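Local coordinates for protein predicted ATPase involved in replication control, Cdc46/Mcm family (Methanopyrus kandleri AV19, PDB 3F8T) that probably binds ATP and single-stranded DNA and unwinds DNA as an MCM-type replicative helicase, at residues Cys251-Ile254 and Leu255-Leu259; Glu275-Leu279 and Thr280-Lys284. The protein carries 2 engineered substitutions. All blocks are in the same frame, centred on the assembly; numbering follows the deposited sequence.

In the fold
Both contacts are local, each formed within a continuous run of chain, and both belong to the MCM P-loop domain. Contact 1 is two turns of helix 248-261, part buried and part surface: its apolar side chains lie against the parallel sheet and a neighbouring helix, while Glu253 and the histidines line the outer sides. Contact 2, where helix 276-279 gives way to strand 281-285, is also mixed, with Leu279, Thr280 and Ala281 buried and Glu275, Thr277, Asp278 and Lys284 exposed. The centres of contact 1 and contact 2 are 24 Å apart. Regular helical hydrogen bonding runs through contact 1, whereas contact 2 depends on one shared carbonyl, a threonine at the exit and an aspartate bonded to the N-cap residue's backbone N.

Contact 1: Cys251-Ile254 and Leu255-Leu259; sequences CSEI and LHHVL
Glu253 and His257, one turn apart, run alongside each other in the same direction, the carboxylate and imidazole planes turned 27° apart. The carboxylate comes nearest the methylene that carries the ring, and not the ring nitrogens: Glu253 OE2 lies 3.8 Å from His257 CB but 4.8 Å from His257 ND1, so any attraction would act at a distance, without a salt bridge, and only if the histidine is protonated. With CG anti to the backbone N (chi1 179°), the His257 ring is carried off the helix to where NE2 bonds to Ala211 O and the ring meets Tyr396 nearly at right angles. The His256 ring takes a different first torsion, CG beside its own backbone N (chi1 -79°), which brings CD2 to 3.2 Å from Ser252 O and lets the ring stack with Tyr268.

Beneath these groups the backbone is a regular alpha helix. Leu255 N donates to Cys251 O at 3.0 Å and Val258 N to Ile254 O at 2.9 Å, both nearly linear at the hydrogen; the bond from His257 N to Glu253 O is shorter, at 2.8 Å, but more bent. Helix 248-261 follows strand 242-245 of a parallel sheet in the order 2-3-4-1-5, the place of the P-loop helix in AAA+ ATPases. Ser252 fits this setting, its small hydroxyl within hydrogen-bonding reach of both Pro248 O and Asp307 OD2, the latter at the end of strand 303-307.

Leu255 faces the sheet, where a long branched side chain can reach two strands, touching Ala305 and Asp307 on one and Leu343 and Ala345 on the next. Its CD1 also passes 3.3 Å from Cys251 O, while the compact Cys251 itself settles on Ala345 and Leu377. Beta-branched Ile254 and Val258 pack against Leu225 and Leu229 of helix 219-229.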
loop_
_atom_site.group_PDB
_atom_site.type_symbol
_atom_site.label_atom_id
_atom_site.label_comp_id
_atom_site.label_asym_id
_atom_site.label_seq_id
_atom_site.Cartn_x
_atom_site.Cartn_y
_atom_site.Cartn_z
ATOM N N CYS A 251 22.347 8.507 -3.751
ATOM C CA CYS A 251 21.192 8.267 -2.862
ATOM C C CYS A 251 19.874 8.391 -3.631
ATOM O O CYS A 251 18.962 7.572 -3.441
ATOM C CB CYS A 251 21.220 9.216 -1.661
ATOM S SG CYS A 251 22.543 8.934 -0.483
ATOM N N SER A 252 19.778 9.377 -4.529
ATOM C CA SER A 252 18.566 9.535 -5.334
ATOM C C SER A 252 18.344 8.349 -6.265
ATOM O O SER A 252 17.223 7.891 -6.428
ATOM C CB SER A 252 18.572 10.832 -6.149
ATOM O OG SER A 252 18.548 11.959 -5.294
ATOM N N GLU A 253 19.417 7.874 -6.891
ATOM C CA GLU A 253 19.320 6.713 -7.774
ATOM C C GLU A 253 18.792 5.509 -6.989
ATOM O O GLU A 253 17.954 4.782 -7.492
ATOM C CB GLU A 253 20.684 6.392 -8.392
ATOM C CG GLU A 253 20.650 5.281 -9.447
ATOM C CD GLU A 253 20.591 3.882 -8.860
ATOM O OE1 GLU A 253 21.026 3.688 -7.702
ATOM O OE2 GLU A 253 20.106 2.963 -9.562
ATOM N N ILE A 254 19.294 5.305 -5.777
ATOM C CA ILE A 254 18.845 4.187 -4.931
ATOM C C ILE A 254 17.323 4.302 -4.616
ATOM O O ILE A 254 16.554 3.374 -4.884
ATOM C CB ILE A 254 19.716 4.036 -3.675
ATOM C CG1 ILE A 254 21.125 3.572 -4.089
ATOM C CG2 ILE A 254 19.122 2.981 -2.710
ATOM C CD1 ILE A 254 22.193 3.745 -3.027
ATOM N N LEU A 255 16.901 5.455 -4.099
ATOM C CA LEU A 255 15.477 5.668 -3.769
ATOM C C LEU A 255 14.576 5.435 -4.980
ATOM O O LEU A 255 13.559 4.741 -4.882
ATOM C CB LEU A 255 15.265 7.089 -3.205
ATOM C CG LEU A 255 15.406 7.308 -1.697
ATOM C CD1 LEU A 255 16.753 6.856 -1.165
ATOM C CD2 LEU A 255 15.159 8.786 -1.330
ATOM N N HIS A 256 14.950 6.011 -6.124
ATOM C CA HIS A 256 14.174 5.840 -7.358
ATOM C C HIS A 256 14.156 4.382 -7.809
ATOM O O HIS A 256 13.122 3.872 -8.247
ATOM C CB HIS A 256 14.737 6.710 -8.482
ATOM C CG HIS A 256 14.326 8.150 -8.405
ATOM N ND1 HIS A 256 13.008 8.551 -8.461
ATOM C CD2 HIS A 256 15.060 9.283 -8.320
ATOM C CE1 HIS A 256 12.947 9.869 -8.383
ATOM N NE2 HIS A 256 14.179 10.337 -8.305
ATOM N N HIS A 257 15.318 3.728 -7.711
ATOM C CA HIS A 257 15.450 2.317 -8.065
ATOM C C HIS A 257 14.496 1.425 -7.248
ATOM O O HIS A 257 13.702 0.640 -7.814
ATOM C CB HIS A 257 16.904 1.861 -7.902
ATOM C CG HIS A 257 17.114 0.415 -8.226
ATOM N ND1 HIS A 257 16.536 -0.189 -9.324
ATOM C CD2 HIS A 257 17.822 -0.546 -7.592
ATOM C CE1 HIS A 257 16.885 -1.464 -9.353
ATOM N NE2 HIS A 257 17.668 -1.704 -8.314
ATOM N N VAL A 258 14.543 1.583 -5.929
ATOM C CA VAL A 258 13.683 0.804 -5.032
ATOM C C VAL A 258 12.202 1.016 -5.378
ATOM O O VAL A 258 11.452 0.056 -5.564
ATOM C CB VAL A 258 13.951 1.128 -3.530
ATOM C CG1 VAL A 258 12.830 0.540 -2.668
ATOM C CG2 VAL A 258 15.320 0.593 -3.085
ATOM N N LEU A 259 11.787 2.271 -5.482
ATOM C CA LEU A 259 10.394 2.580 -5.801
ATOM C C LEU A 259 9.955 2.144 -7.184
ATOM O O LEU A 259 8.808 1.740 -7.382
ATOM C CB LEU A 259 10.161 4.071 -5.686
ATOM C CG LEU A 259 9.811 4.618 -4.321
ATOM C CD1 LEU A 259 9.402 6.022 -4.604
ATOM C CD2 LEU A 259 8.650 3.895 -3.707
#

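Contact 2: Glu275-Leu279 and Thr280-Lys284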
loop_
_atom_site.group_PDB
_atom_site.type_symbol
_atom_site.label_atom_id
_atom_site.label_comp_id
_atom_site.label_asym_id
_atom_site.label_seq_id
_atom_site.Cartn_x
_atom_site.Cartn_y
_atom_site.Cartn_z
ATOM N N GLU A 275 5.364 20.687 -0.009
ATOM C CA GLU A 275 4.678 21.448 1.042
ATOM C C GLU A 275 4.114 20.453 2.039
ATOM O O GLU A 275 3.873 19.289 1.691
ATOM C CB GLU A 275 3.557 22.301 0.453
ATOM C CG GLU A 275 4.016 23.197 -0.685
ATOM C CD GLU A 275 5.019 24.230 -0.223
ATOM O OE1 GLU A 275 4.687 25.020 0.680
ATOM O OE2 GLU A 275 6.138 24.254 -0.768
ATOM N N LEU A 276 3.893 20.906 3.269
ATOM C CA LEU A 276 3.426 20.020 4.320
ATOM C C LEU A 276 2.173 19.266 3.877
ATOM O O LEU A 276 2.073 18.052 4.050
ATOM C CB LEU A 276 3.202 20.779 5.639
ATOM C CG LEU A 276 2.591 20.027 6.830
ATOM C CD1 LEU A 276 3.485 18.855 7.257
ATOM C CD2 LEU A 276 2.381 20.977 7.994
ATOM N N THR A 277 1.231 19.975 3.274
ATOM C CA THR A 277 0.007 19.322 2.856
ATOM C C THR A 277 0.197 18.425 1.613
ATOM O O THR A 277 -0.656 17.582 1.343
ATOM C CB THR A 277 -1.174 20.320 2.721
ATOM O OG1 THR A 277 -0.826 21.362 1.810
ATOM C CG2 THR A 277 -1.485 20.944 4.066
ATOM N N ASP A 278 1.306 18.588 0.887
ATOM C CA ASP A 278 1.692 17.634 -0.169
ATOM C C ASP A 278 2.205 16.329 0.478
ATOM O O ASP A 278 2.246 15.273 -0.172
ATOM C CB ASP A 278 2.848 18.147 -1.065
ATOM C CG ASP A 278 2.531 19.411 -1.880
ATOM O OD1 ASP A 278 1.396 19.595 -2.370
ATOM O OD2 ASP A 278 3.497 20.205 -2.083
ATOM N N LEU A 279 2.647 16.417 1.733
ATOM C CA LEU A 279 3.204 15.263 2.449
ATOM C C LEU A 279 2.149 14.517 3.268
ATOM O O LEU A 279 2.187 13.291 3.370
ATOM C CB LEU A 279 4.364 15.708 3.365
ATOM C CG LEU A 279 5.043 14.668 4.268
ATOM C CD1 LEU A 279 5.709 13.541 3.430
ATOM C CD2 LEU A 279 6.054 15.361 5.180
ATOM N N THR A 280 1.216 15.252 3.860
ATOM C CA THR A 280 0.205 14.652 4.714
ATOM C C THR A 280 -1.126 14.535 3.955
ATOM O O THR A 280 -1.425 13.494 3.355
ATOM C CB THR A 280 0.054 15.452 6.045
ATOM O OG1 THR A 280 -0.232 16.820 5.745
ATOM C CG2 THR A 280 1.352 15.408 6.830
ATOM N N ALA A 281 -1.901 15.619 3.964
ATOM C CA ALA A 281 -3.184 15.684 3.294
ATOM C C ALA A 281 -3.631 17.137 3.350
ATOM O O ALA A 281 -3.131 17.902 4.168
ATOM C CB ALA A 281 -4.206 14.775 3.998
ATOM N N VAL A 282 -4.547 17.524 2.471
ATOM C CA VAL A 282 -5.139 18.868 2.533
ATOM C C VAL A 282 -6.670 18.768 2.668
ATOM O O VAL A 282 -7.304 17.966 1.977
ATOM C CB VAL A 282 -4.707 19.764 1.334
ATOM C CG1 VAL A 282 -5.293 19.285 0.035
ATOM C CG2 VAL A 282 -5.096 21.229 1.565
ATOM N N LEU A 283 -7.235 19.549 3.589
ATOM C CA LEU A 283 -8.686 19.691 3.700
ATOM C C LEU A 283 -9.054 21.100 3.241
ATOM O O LEU A 283 -8.609 22.080 3.834
ATOM C CB LEU A 283 -9.152 19.437 5.136
ATOM C CG LEU A 283 -10.640 19.573 5.460
ATOM C CD1 LEU A 283 -11.458 18.446 4.830
ATOM C CD2 LEU A 283 -10.835 19.595 6.970
ATOM N N LYS A 284 -9.827 21.193 2.163
ATOM C CA LYS A 284 -10.235 22.484 1.609
ATOM C C LYS A 284 -11.720 22.695 1.840
ATOM O O LYS A 284 -12.515 21.785 1.600
ATOM C CB LYS A 284 -9.945 22.544 0.112
ATOM C CG LYS A 284 -8.487 22.743 -0.246
ATOM C CD LYS A 284 -8.135 24.227 -0.355
ATOM C CE LYS A 284 -6.728 24.423 -0.916
ATOM N NZ LYS A 284 -5.679 24.110 0.092
#
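Thr280 N donates to Leu276 O at 2.9 Å, closing the last turn of the short helix. The N-H approaches nearly in line with the carbonyl, although its own angle at the hydrogen is bent to 148°. The same oxygen accepts from Leu279 N, so two backbone donors grip it. Thr280 OG1 stands 3.1 Å from Leu276 O as well, placed there because the hydroxyl sits between its own backbone N and carbonyl carbon (chi1 56°); its proton has another acceptor within reach, and this third bond remains unsettled.

At the opposite end of the helix, Glu275 occupies the N-cap, and its backbone N donates to Asp278 OD2 over 2.8 Å, meeting the carboxylate on its anti side and well out of its plane. An aspartate suits this position: it is short enough to fold back on the first turn, and its negative charge probably favours the helix start.

Outward from these bonds the contacts are mostly van der Waals. Leu276 CD1 meets Thr280 CG2 at 4.1 Å, the two side chains crossing at a slant, and both rest on Ala319 of helix 314-326. On another side Thr277 lays CB and its methyl CG2 against the start of the strand, CB 3.4 Å from Ala281 O and 3.8 Å from Val282 CB. Ala281 O is buried there without a polar partner. The small Ala281 packs on Val331 and Leu336, from strands 328-331 and 334-337, and beta-branched Val282 suits an extended strand.

Val282 and Lys284 pair through their backbones with Arg292 and Ala290, making strand 281-285 one arm of an antiparallel hairpin with strand 289-293. A hairpin set between short helices, inserted in the chain between strands 266-270 and 303-307, is consistent with the helix-2 insert characteristic of MCM ATPase domains.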